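Local coordinates for protein transcription initiation factor TFIID subunit 5 (Encephalitozoon cuniculi, PDB 2J4B) that probably acts as a TBP-associated factor of the TFIID and SAGA complexes in RNA polymerase II transcription initiation, and is represented here by its N-terminal domain, at residues Val13-Trp18 against Asn112-Arg117; Leu31-Pro36 against Tyr98-Gly103; Phe38-Phe43 against Tyr91-Ser96; Asp44-Asn49 against Glu76-Val81. All blocks are in the same frame, centred on the assembly; numbering follows the deposited sequence.

Interaction 1 (Val13-Trp18 against Asn112-Arg117); sequences VSLKTW and NFLEER
The rings of Trp-18 and Phe-113 lie face to face. The pyrrole ring of Trp-18 sits over the Phe-113 ring, with centroids 3.8 Å apart and planes at 13°. Phe-113 CG stands 3.6 Å above the Trp-18 plane, over its centre. The two side chains come in from facing helices and overlap, so that each ring also meets the other's methylene. Trp-18 CB lies over the face of the Phe-113 ring, 3.9 Å from its centroid. Phe-113 CB lies over the six-membered ring of Trp-18 at the same separation from that centroid. Both side chains put CG anti to the backbone N, Trp-18 with chi1 176° and Phe-113 likewise, which points each ring at the facing helix. Segments 13-18 and 112-116 run at 141° to each other, nearer antiparallel than parallel. The contact pairs helix 8-21, near the N-terminus, with helix 104-116 in the mainly helical NTD2 domain. Leu-15 CD1 touches Phe-113 CE2 at 4.1 Å, and helix 120-129 packs against both leucines, Leu-15 and Leu-114, through Ile-122. Water 1 lies at the edge of the Arg-117 guanidinium, in its plane. It accepts from NH1 of Arg-117 at 3.2 Å and is bonded to Ser-14 OG at 3.1 Å. No direct hydrogen bond joins the segments, and cohesion rests on the aromatic stack and aliphatic packing, with one water-mediated polar link.

Interaction 2 (Leu31-Pro36 against Tyr98-Gly103); sequences LPLLYP and YHLSMG
Pro-36 approaches Tyr-98 with CA atoms 6.9 Å apart, and Pro-32 approaches Leu-100 at 7.1 Å between CA atoms, so segment 31-36, leading into helix 34-47, and strand 98-103 run in opposite senses. The proline ring of Pro-36 lies on one face of Tyr-98. Its CB is 4.0 Å from the centroid of the Tyr-98 ring, 20° off the ring normal. Its CG reaches further along the same ring, 3.7 Å from Tyr-98 CD1. The phenol CG is anti to the backbone N (chi1 -169°), which carries the ring across the proline at about a right angle. At the far end, Tyr-98 OH meets the edge of the Tyr-35 ring, 3.7 Å from its CD2. Leu-100 turns its two methyls to different partners. CD2 rests 3.5 Å from Pro-32 CB and also lies at the edge of the Tyr-98 ring, in its plane. CD1 crosses to Leu-33 CD1 at 4.1 Å. Leu-130 of the neighbouring parallel strand 130-135 touches Leu-33, Pro-36, Tyr-98 and Leu-100, and so closes this layer. Met-102 and Leu-33 both lean on Leu-110 of helix 104-116. With no hydrogen bond across it, this helix-on-sheet contact is apolar: Tyr-98, Leu-100 and Met-102 bond through their backbone to the neighbouring strand region, while the side chains of Tyr-98 and Leu-100 face prolines, a leucine and an aromatic edge.

Interaction 3 (Phe38-Phe43 against Tyr91-Ser96); sequences FIHIYF and YTFKNS
His-40 NE2 is hydrogen-bonded to water 2 at 2.6 Å, and the water probably donates to Ser-96 O, 3.1 Å away. The water lies at the edge of the imidazole, in its plane. In the mainly alpha-helical NTD2 domain it links helix 34-47 to the residue that follows helix 88-95. Segments 38-43 and 91-95 cross at -102°. Phe-93 is the wedge between them. Its CG is anti to the backbone N (chi1 -167°), which sends the ring toward helix 34-47. There it takes the branch methyl of Ile-39 over one face, with Ile-39 CG2 3.9 Å from the ring centroid. The ring's CE1 continues to one face of His-40 and lies 3.7 Å from its NE2. The two rings are oblique, with planes at 51°. His-40 is thus pressed by Phe-93, stacks on His-129, and has its NE2 turned to the water, which together should limit rotation of the imidazole. Ile-39 CG2 also sits over the centre of the Phe-43 ring, so this methyl touches the faces of two aromatic rings. Phe-43 in turn meets Phe-75 of helix 69-75. Lys-94 packs by its aliphatic part, then bends away at chi3 and chi4, and its NZ makes a weak bond to Asn-95 OD1. The lysine's apolar touch is made at the base of the chain, where Lys-94 CB lies 3.9 Å from Phe-43 CD2.

Interaction 4 (Asp44-Asn49 against Glu76-Val81); sequences DLIQQN and ESIYTV
Ile-46 CB lies 3.9 Å from Tyr-79 O, and from there the side chain spreads along the backbone of the 76-81 loop. CG1 comes to 3.3 Å from Tyr-79 O. It is anti to the carbonyl carbon (chi1 -74°), and this directs the longer branch along the loop toward Ile-78. The tip, CD1, ends 3.4 Å from Ile-78 O and also reaches the Ile-78 methyl CG2. The shorter branch goes the other way, with CG2 3.4 Å from Thr-80 C and then against Val-81. The isoleucine thus packs mainly on peptide groups. The carbonyls it touches have polar partners elsewhere: Tyr-79 O takes a weak bond from Thr-51 OG1, and Ile-78 O one from Tyr-42 OH. Val-81 CG2 adds a contact 3.8 Å from Gln-47 CA. Water 3 makes the polar link. It donates to Ile-46 O at 2.9 Å and to Asn-49 OD1 at 3.0 Å, and accepts from Val-81 N at 3.2 Å. Asn-49, with positive phi, closes helix 34-47 in a Schellman motif. Thr-80 is the N-cap of helix 81-86, its OG1 weakly bonded to His-83 N. The water therefore joins the C-terminal end of one helix to the first turn of another. Ile-46 also touches Ala-54 of helix 51-61 and Ile-84 of helix 81-86, while Ile-78 reaches Phe-89 and Ala-90 of helix 88-95.

Interactions 2, 3 and 4 all use helix 34-47, from its start to its C-terminal end, while interaction 1 joins helices 8-21 and 104-116. Interactions 2 and 3 are buried, and they meet where Phe-93 touches Tyr-98, Pro-36 and Tyr-35. Interactions 1 and 4 are only partly buried and lie on opposite sides of the chain's centre, their centres about 25 Å apart. Interaction 2 crosses without a polar bond; the other three each add a bridging water to apolar packing. Leu-15 connects interaction 1 to interaction 2 through Leu-33 and Leu-34. Interactions 3 and 4 also touch, through Lys-94 and Gln-47.

Interaction 1 (Val13-Trp18 against Asn112-Arg117)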
# COMPACT_ATOMS: atom_id res chain seq x y z
N VAL A 13 8.94 -1.09 -3.58
CA VAL A 13 10.04 -0.24 -4.01
C VAL A 13 10.00 0.12 -5.50
O VAL A 13 10.14 1.28 -5.87
CB VAL A 13 11.41 -0.92 -3.74
CG1 VAL A 13 12.54 -0.07 -4.30
CG2 VAL A 13 11.60 -1.18 -2.23
N SER A 14 9.82 -0.89 -6.35
CA SER A 14 9.82 -0.69 -7.80
C SER A 14 8.66 0.21 -8.25
O SER A 14 8.81 1.03 -9.17
CB SER A 14 9.78 -2.06 -8.49
OG SER A 14 9.01 -2.01 -9.68
N LEU A 15 7.51 0.06 -7.60
CA LEU A 15 6.40 0.99 -7.76
C LEU A 15 6.76 2.38 -7.22
O LEU A 15 6.59 3.38 -7.91
CB LEU A 15 5.16 0.48 -7.04
CG LEU A 15 3.96 1.43 -7.02
CD1 LEU A 15 3.51 1.81 -8.43
CD2 LEU A 15 2.84 0.80 -6.21
N LYS A 16 7.26 2.43 -6.00
CA LYS A 16 7.70 3.69 -5.41
C LYS A 16 8.66 4.46 -6.33
O LYS A 16 8.51 5.66 -6.52
CB LYS A 16 8.37 3.44 -4.07
CG LYS A 16 8.80 4.69 -3.33
CD LYS A 16 9.47 4.34 -2.01
CE LYS A 16 10.31 5.49 -1.50
NZ LYS A 16 11.16 5.08 -0.35
N THR A 17 9.63 3.76 -6.91
CA THR A 17 10.64 4.38 -7.75
C THR A 17 10.05 4.90 -9.07
O THR A 17 10.52 5.91 -9.62
CB THR A 17 11.78 3.39 -8.05
OG1 THR A 17 12.29 2.86 -6.82
CG2 THR A 17 12.89 4.07 -8.83
N TRP A 18 9.04 4.19 -9.56
CA TRP A 18 8.36 4.58 -10.80
C TRP A 18 7.54 5.84 -10.56
O TRP A 18 7.64 6.80 -11.31
CB TRP A 18 7.49 3.43 -11.29
CG TRP A 18 6.67 3.75 -12.50
CD1 TRP A 18 7.08 3.73 -13.80
CD2 TRP A 18 5.28 4.12 -12.52
NE1 TRP A 18 6.04 4.08 -14.63
CE2 TRP A 18 4.92 4.32 -13.87
CE3 TRP A 18 4.31 4.30 -11.52
CZ2 TRP A 18 3.62 4.69 -14.25
CZ3 TRP A 18 3.03 4.67 -11.90
CH2 TRP A 18 2.69 4.86 -13.26
N ASN A 112 -1.08 0.04 -16.52
CA ASN A 112 -0.12 -0.32 -17.55
C ASN A 112 1.20 -0.72 -16.90
O ASN A 112 1.79 -1.75 -17.22
CB ASN A 112 0.12 0.85 -18.52
CG ASN A 112 -1.09 1.15 -19.41
OD1 ASN A 112 -2.01 0.35 -19.52
ND2 ASN A 112 -1.08 2.31 -20.04
N PHE A 113 1.66 0.09 -15.96
CA PHE A 113 2.92 -0.21 -15.26
C PHE A 113 2.88 -1.54 -14.49
O PHE A 113 3.80 -2.35 -14.59
CB PHE A 113 3.30 0.93 -14.31
CG PHE A 113 4.52 0.64 -13.52
CD1 PHE A 113 5.76 0.65 -14.13
CD2 PHE A 113 4.43 0.31 -12.19
CE1 PHE A 113 6.88 0.35 -13.42
CE2 PHE A 113 5.57 -0.01 -11.48
CZ PHE A 113 6.78 0.03 -12.08
N LEU A 114 1.82 -1.75 -13.72
CA LEU A 114 1.68 -2.99 -12.95
C LEU A 114 1.51 -4.24 -13.84
O LEU A 114 2.08 -5.29 -13.55
CB LEU A 114 0.51 -2.89 -11.98
CG LEU A 114 0.55 -1.74 -10.98
CD1 LEU A 114 -0.84 -1.54 -10.36
CD2 LEU A 114 1.62 -1.98 -9.91
N GLU A 115 0.74 -4.11 -14.91
CA GLU A 115 0.57 -5.22 -15.88
C GLU A 115 1.81 -5.50 -16.72
O GLU A 115 2.08 -6.65 -17.08
CB GLU A 115 -0.60 -4.94 -16.82
CG GLU A 115 -1.96 -5.15 -16.17
CD GLU A 115 -3.12 -4.88 -17.12
OE1 GLU A 115 -3.01 -4.02 -18.03
OE2 GLU A 115 -4.16 -5.55 -16.94
N GLU A 116 2.54 -4.46 -17.08
CA GLU A 116 3.73 -4.64 -17.91
C GLU A 116 4.87 -5.27 -17.12
O GLU A 116 5.76 -5.90 -17.69
CB GLU A 116 4.17 -3.30 -18.51
CG GLU A 116 5.39 -3.41 -19.43
CD GLU A 116 5.54 -2.20 -20.35
OE1 GLU A 116 5.01 -1.12 -19.99
OE2 GLU A 116 6.15 -2.34 -21.43
N ARG A 117 4.83 -5.11 -15.81
CA ARG A 117 5.86 -5.63 -14.94
C ARG A 117 5.36 -6.81 -14.12
O ARG A 117 6.00 -7.22 -13.17
CB ARG A 117 6.37 -4.54 -13.99
CG ARG A 117 7.05 -3.37 -14.69
CD ARG A 117 8.24 -2.92 -13.85
NE ARG A 117 9.05 -1.87 -14.46
CZ ARG A 117 10.23 -1.49 -13.96
NH1 ARG A 117 10.71 -2.08 -12.87
NH2 ARG A 117 10.93 -0.52 -14.55
O HOH W 1 9.21 -4.51 -11.43

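Interaction 2 (Leu31-Pro36 against Tyr98-Gly103)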
# COMPACT_ATOMS: atom_id res chain seq x y z
N LEU A 31 0.73 9.04 -5.29
CA LEU A 31 1.40 8.87 -4.00
C LEU A 31 0.49 8.24 -2.92
O LEU A 31 0.95 7.43 -2.13
CB LEU A 31 2.04 10.17 -3.51
CG LEU A 31 3.44 10.41 -4.12
CD1 LEU A 31 3.94 11.85 -3.90
CD2 LEU A 31 4.48 9.39 -3.60
N PRO A 32 -0.80 8.61 -2.90
CA PRO A 32 -1.71 8.03 -1.90
C PRO A 32 -1.76 6.51 -1.96
O PRO A 32 -2.11 5.87 -0.96
CB PRO A 32 -3.08 8.62 -2.28
CG PRO A 32 -2.75 9.90 -3.00
CD PRO A 32 -1.47 9.61 -3.75
N LEU A 33 -1.40 5.94 -3.10
CA LEU A 33 -1.41 4.51 -3.29
C LEU A 33 -0.39 3.78 -2.40
O LEU A 33 -0.61 2.64 -2.03
CB LEU A 33 -1.14 4.18 -4.76
CG LEU A 33 -1.07 2.69 -5.14
CD1 LEU A 33 -2.32 1.89 -4.72
CD2 LEU A 33 -0.83 2.52 -6.65
N LEU A 34 0.72 4.42 -2.07
CA LEU A 34 1.76 3.72 -1.31
C LEU A 34 1.38 3.44 0.15
O LEU A 34 1.91 2.50 0.74
CB LEU A 34 3.09 4.44 -1.38
CG LEU A 34 3.71 4.64 -2.77
CD1 LEU A 34 5.02 5.48 -2.62
CD2 LEU A 34 3.93 3.32 -3.55
N TYR A 35 0.49 4.23 0.74
CA TYR A 35 0.17 4.07 2.17
C TYR A 35 -0.60 2.80 2.48
O TYR A 35 -0.16 2.01 3.33
CB TYR A 35 -0.59 5.27 2.74
CG TYR A 35 -1.03 5.04 4.19
CD1 TYR A 35 -0.09 4.84 5.19
CD2 TYR A 35 -2.36 4.99 4.53
CE1 TYR A 35 -0.48 4.64 6.48
CE2 TYR A 35 -2.76 4.80 5.83
CZ TYR A 35 -1.82 4.62 6.81
OH TYR A 35 -2.20 4.41 8.13
N PRO A 36 -1.78 2.61 1.84
CA PRO A 36 -2.52 1.36 2.01
C PRO A 36 -1.73 0.14 1.54
O PRO A 36 -1.79 -0.89 2.17
CB PRO A 36 -3.78 1.57 1.17
CG PRO A 36 -3.46 2.68 0.24
CD PRO A 36 -2.49 3.55 0.95
N TYR A 98 -10.05 0.48 1.34
CA TYR A 98 -9.43 1.80 1.41
C TYR A 98 -9.71 2.53 0.10
O TYR A 98 -9.47 2.00 -0.99
CB TYR A 98 -7.93 1.68 1.69
CG TYR A 98 -7.26 2.99 2.04
CD1 TYR A 98 -6.87 3.88 1.05
CD2 TYR A 98 -6.98 3.33 3.36
CE1 TYR A 98 -6.26 5.06 1.34
CE2 TYR A 98 -6.36 4.53 3.67
CZ TYR A 98 -5.99 5.38 2.65
OH TYR A 98 -5.36 6.56 2.92
N HIS A 99 -10.23 3.74 0.24
CA HIS A 99 -10.71 4.56 -0.86
C HIS A 99 -9.64 5.54 -1.35
O HIS A 99 -9.01 6.22 -0.54
CB HIS A 99 -11.92 5.34 -0.42
CG HIS A 99 -13.16 4.51 -0.27
ND1 HIS A 99 -13.35 3.65 0.79
CD2 HIS A 99 -14.28 4.43 -1.03
CE1 HIS A 99 -14.53 3.06 0.67
NE2 HIS A 99 -15.11 3.51 -0.43
N LEU A 100 -9.45 5.59 -2.67
CA LEU A 100 -8.55 6.54 -3.32
C LEU A 100 -9.30 7.19 -4.48
O LEU A 100 -10.28 6.64 -4.98
CB LEU A 100 -7.30 5.83 -3.84
CG LEU A 100 -6.38 5.08 -2.85
CD1 LEU A 100 -5.56 4.03 -3.53
CD2 LEU A 100 -5.46 6.03 -2.07
N SER A 101 -8.87 8.37 -4.90
CA SER A 101 -9.40 8.99 -6.10
C SER A 101 -8.25 9.27 -7.04
O SER A 101 -7.17 9.67 -6.60
CB SER A 101 -10.13 10.29 -5.77
OG SER A 101 -9.20 11.34 -5.51
N MET A 102 -8.48 9.03 -8.33
CA MET A 102 -7.45 9.18 -9.37
C MET A 102 -8.04 9.75 -10.64
O MET A 102 -9.19 9.47 -10.96
CB MET A 102 -6.86 7.82 -9.74
CG MET A 102 -6.01 7.23 -8.70
SD MET A 102 -4.95 5.92 -9.32
CE MET A 102 -4.37 5.31 -7.73
N GLY A 103 -7.26 10.53 -11.38
CA GLY A 103 -7.63 10.95 -12.71
C GLY A 103 -7.51 9.77 -13.65
O GLY A 103 -6.82 8.79 -13.33

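Interaction 3 (Phe38-Phe43 against Tyr91-Ser96)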
# COMPACT_ATOMS: atom_id res chain seq x y z
N PHE A 38 1.51 -0.19 1.64
CA PHE A 38 2.50 -0.32 2.71
C PHE A 38 1.99 -1.08 3.93
O PHE A 38 2.60 -2.03 4.39
CB PHE A 38 2.94 1.08 3.13
CG PHE A 38 3.75 1.12 4.39
CD1 PHE A 38 5.09 0.78 4.38
CD2 PHE A 38 3.18 1.56 5.57
CE1 PHE A 38 5.86 0.87 5.54
CE2 PHE A 38 3.94 1.66 6.75
CZ PHE A 38 5.27 1.32 6.73
N ILE A 39 0.86 -0.65 4.46
CA ILE A 39 0.25 -1.31 5.61
C ILE A 39 -0.06 -2.74 5.22
O ILE A 39 0.22 -3.67 5.97
CB ILE A 39 -1.05 -0.59 6.06
CG1 ILE A 39 -0.71 0.80 6.63
CG2 ILE A 39 -1.81 -1.42 7.09
CD1 ILE A 39 0.28 0.77 7.78
N HIS A 40 -0.61 -2.91 4.03
CA HIS A 40 -1.03 -4.23 3.60
C HIS A 40 0.13 -5.20 3.50
O HIS A 40 -0.02 -6.38 3.81
CB HIS A 40 -1.81 -4.16 2.28
CG HIS A 40 -3.27 -3.98 2.46
ND1 HIS A 40 -4.06 -4.89 3.13
CD2 HIS A 40 -4.10 -2.99 2.06
CE1 HIS A 40 -5.31 -4.47 3.14
NE2 HIS A 40 -5.36 -3.32 2.50
N ILE A 41 1.28 -4.73 3.05
CA ILE A 41 2.50 -5.56 3.05
C ILE A 41 2.95 -5.92 4.48
O ILE A 41 3.29 -7.07 4.77
CB ILE A 41 3.65 -4.85 2.28
CG1 ILE A 41 3.28 -4.77 0.79
CG2 ILE A 41 4.97 -5.57 2.50
CD1 ILE A 41 4.17 -3.84 -0.01
N TYR A 42 2.93 -4.93 5.36
CA TYR A 42 3.22 -5.13 6.77
C TYR A 42 2.31 -6.18 7.41
O TYR A 42 2.78 -7.09 8.08
CB TYR A 42 3.03 -3.81 7.48
CG TYR A 42 3.39 -3.78 8.95
CD1 TYR A 42 4.71 -3.97 9.37
CD2 TYR A 42 2.42 -3.52 9.91
CE1 TYR A 42 5.05 -3.91 10.71
CE2 TYR A 42 2.76 -3.46 11.27
CZ TYR A 42 4.09 -3.66 11.65
OH TYR A 42 4.44 -3.61 12.97
N PHE A 43 1.00 -6.04 7.21
CA PHE A 43 0.06 -7.02 7.74
C PHE A 43 0.25 -8.40 7.12
O PHE A 43 0.03 -9.43 7.78
CB PHE A 43 -1.37 -6.53 7.52
CG PHE A 43 -1.82 -5.47 8.49
CD1 PHE A 43 -0.95 -4.90 9.40
CD2 PHE A 43 -3.14 -5.03 8.48
CE1 PHE A 43 -1.38 -3.94 10.28
CE2 PHE A 43 -3.57 -4.05 9.36
CZ PHE A 43 -2.69 -3.51 10.25
N TYR A 91 -7.76 -4.24 12.41
CA TYR A 91 -8.68 -5.23 11.85
C TYR A 91 -9.51 -4.62 10.75
O TYR A 91 -9.65 -5.20 9.68
CB TYR A 91 -9.61 -5.76 12.95
CG TYR A 91 -10.50 -6.91 12.52
CD1 TYR A 91 -10.02 -8.21 12.48
CD2 TYR A 91 -11.82 -6.70 12.17
CE1 TYR A 91 -10.83 -9.27 12.09
CE2 TYR A 91 -12.65 -7.75 11.79
CZ TYR A 91 -12.16 -9.02 11.75
OH TYR A 91 -12.99 -10.05 11.36
N THR A 92 -10.06 -3.45 11.03
CA THR A 92 -10.88 -2.74 10.05
C THR A 92 -10.08 -2.46 8.80
O THR A 92 -10.57 -2.62 7.69
CB THR A 92 -11.41 -1.43 10.61
OG1 THR A 92 -12.40 -1.72 11.60
CG2 THR A 92 -12.05 -0.61 9.51
N PHE A 93 -8.83 -2.05 8.97
CA PHE A 93 -8.00 -1.75 7.83
C PHE A 93 -7.75 -3.01 6.97
O PHE A 93 -7.73 -2.95 5.75
CB PHE A 93 -6.67 -1.13 8.27
CG PHE A 93 -5.92 -0.52 7.13
CD1 PHE A 93 -5.27 -1.32 6.21
CD2 PHE A 93 -5.89 0.85 6.95
CE1 PHE A 93 -4.61 -0.77 5.14
CE2 PHE A 93 -5.21 1.41 5.89
CZ PHE A 93 -4.57 0.60 4.98
N LYS A 94 -7.56 -4.15 7.63
CA LYS A 94 -7.24 -5.38 6.94
C LYS A 94 -8.43 -5.94 6.17
O LYS A 94 -8.27 -6.58 5.13
CB LYS A 94 -6.73 -6.44 7.92
CG LYS A 94 -6.14 -7.65 7.22
CD LYS A 94 -5.58 -8.67 8.17
CE LYS A 94 -6.38 -9.99 8.15
NZ LYS A 94 -7.47 -10.01 9.18
N ASN A 95 -9.63 -5.72 6.69
CA ASN A 95 -10.83 -6.38 6.18
C ASN A 95 -11.78 -5.47 5.41
O ASN A 95 -12.79 -5.94 4.90
CB ASN A 95 -11.57 -7.01 7.35
CG ASN A 95 -10.77 -8.11 8.00
OD1 ASN A 95 -10.20 -8.95 7.31
ND2 ASN A 95 -10.71 -8.10 9.33
N SER A 96 -11.46 -4.17 5.33
CA SER A 96 -12.32 -3.20 4.64
C SER A 96 -11.61 -2.52 3.50
O SER A 96 -10.38 -2.61 3.37
CB SER A 96 -12.81 -2.14 5.61
OG SER A 96 -13.77 -2.70 6.49
O HOH W 2 -7.43 -1.78 2.73

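Interaction 4 (Asp44-Asn49 against Glu76-Val81)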
# COMPACT_ATOMS: atom_id res chain seq x y z
N ASP A 44 0.66 -8.44 5.85
CA ASP A 44 0.85 -9.72 5.16
C ASP A 44 2.12 -10.48 5.63
O ASP A 44 2.11 -11.71 5.72
CB ASP A 44 0.85 -9.52 3.66
CG ASP A 44 -0.54 -9.59 3.07
OD1 ASP A 44 -1.37 -10.32 3.66
OD2 ASP A 44 -0.83 -8.94 2.03
N LEU A 45 3.18 -9.74 5.94
CA LEU A 45 4.39 -10.33 6.52
C LEU A 45 4.13 -10.88 7.93
O LEU A 45 4.71 -11.92 8.33
CB LEU A 45 5.53 -9.31 6.55
CG LEU A 45 6.11 -8.91 5.18
CD1 LEU A 45 7.01 -7.66 5.34
CD2 LEU A 45 6.84 -10.06 4.47
N ILE A 46 3.27 -10.19 8.67
CA ILE A 46 2.85 -10.62 10.00
C ILE A 46 2.03 -11.92 9.94
O ILE A 46 2.25 -12.85 10.72
CB ILE A 46 2.02 -9.53 10.70
CG1 ILE A 46 2.93 -8.39 11.16
CG2 ILE A 46 1.27 -10.09 11.88
CD1 ILE A 46 2.15 -7.17 11.64
N GLN A 47 1.10 -11.98 9.00
CA GLN A 47 0.26 -13.14 8.84
C GLN A 47 1.08 -14.37 8.45
O GLN A 47 0.78 -15.47 8.89
CB GLN A 47 -0.81 -12.88 7.79
CG GLN A 47 -1.96 -13.87 7.84
CD GLN A 47 -3.01 -13.55 6.82
OE1 GLN A 47 -4.14 -13.17 7.18
NE2 GLN A 47 -2.67 -13.68 5.53
N GLN A 48 2.11 -14.16 7.63
CA GLN A 48 3.06 -15.23 7.31
C GLN A 48 3.99 -15.54 8.51
O GLN A 48 4.83 -16.42 8.41
CB GLN A 48 3.93 -14.84 6.11
CG GLN A 48 3.24 -14.84 4.76
CD GLN A 48 4.07 -14.11 3.69
OE1 GLN A 48 5.28 -14.33 3.55
NE2 GLN A 48 3.42 -13.24 2.94
N ASN A 49 3.85 -14.80 9.60
CA ASN A 49 4.68 -14.96 10.79
C ASN A 49 6.16 -14.59 10.58
O ASN A 49 7.06 -15.24 11.08
CB ASN A 49 4.56 -16.38 11.35
CG ASN A 49 3.16 -16.69 11.85
OD1 ASN A 49 2.62 -15.96 12.67
ND2 ASN A 49 2.57 -17.77 11.35
N GLU A 76 2.70 0.81 14.62
CA GLU A 76 4.02 0.48 15.17
C GLU A 76 3.98 -0.62 16.24
O GLU A 76 4.87 -1.46 16.29
CB GLU A 76 4.65 1.76 15.75
CG GLU A 76 5.78 1.52 16.73
CD GLU A 76 6.07 2.75 17.57
OE1 GLU A 76 6.41 3.80 16.98
OE2 GLU A 76 5.95 2.66 18.81
N SER A 77 2.95 -0.61 17.09
CA SER A 77 2.84 -1.56 18.20
C SER A 77 2.17 -2.87 17.81
O SER A 77 1.99 -3.74 18.65
CB SER A 77 2.06 -0.94 19.38
OG SER A 77 0.64 -1.11 19.24
N ILE A 78 1.79 -3.01 16.54
CA ILE A 78 1.13 -4.22 16.05
C ILE A 78 2.13 -5.15 15.36
O ILE A 78 2.46 -4.93 14.20
CB ILE A 78 0.05 -3.84 15.03
CG1 ILE A 78 -1.03 -2.99 15.70
CG2 ILE A 78 -0.59 -5.09 14.40
CD1 ILE A 78 -2.04 -2.47 14.72
N TYR A 79 2.59 -6.19 16.07
CA TYR A 79 3.61 -7.12 15.56
C TYR A 79 3.06 -8.49 15.18
O TYR A 79 3.59 -9.14 14.28
CB TYR A 79 4.72 -7.35 16.60
CG TYR A 79 5.24 -6.10 17.24
CD1 TYR A 79 5.96 -5.17 16.49
CD2 TYR A 79 5.02 -5.83 18.58
CE1 TYR A 79 6.44 -4.01 17.06
CE2 TYR A 79 5.50 -4.67 19.16
CZ TYR A 79 6.20 -3.76 18.39
OH TYR A 79 6.68 -2.61 18.96
N THR A 80 2.03 -8.96 15.88
CA THR A 80 1.55 -10.32 15.68
C THR A 80 0.15 -10.35 15.12
O THR A 80 -0.52 -9.32 15.04
CB THR A 80 1.58 -11.11 16.99
OG1 THR A 80 0.60 -10.57 17.89
CG2 THR A 80 2.97 -11.05 17.61
N VAL A 81 -0.29 -11.54 14.73
CA VAL A 81 -1.63 -11.76 14.23
C VAL A 81 -2.67 -11.45 15.29
O VAL A 81 -3.73 -10.91 14.97
CB VAL A 81 -1.82 -13.23 13.73
CG1 VAL A 81 -3.30 -13.62 13.70
CG2 VAL A 81 -1.19 -13.39 12.37
O HOH W 3 2.19 -13.15 13.58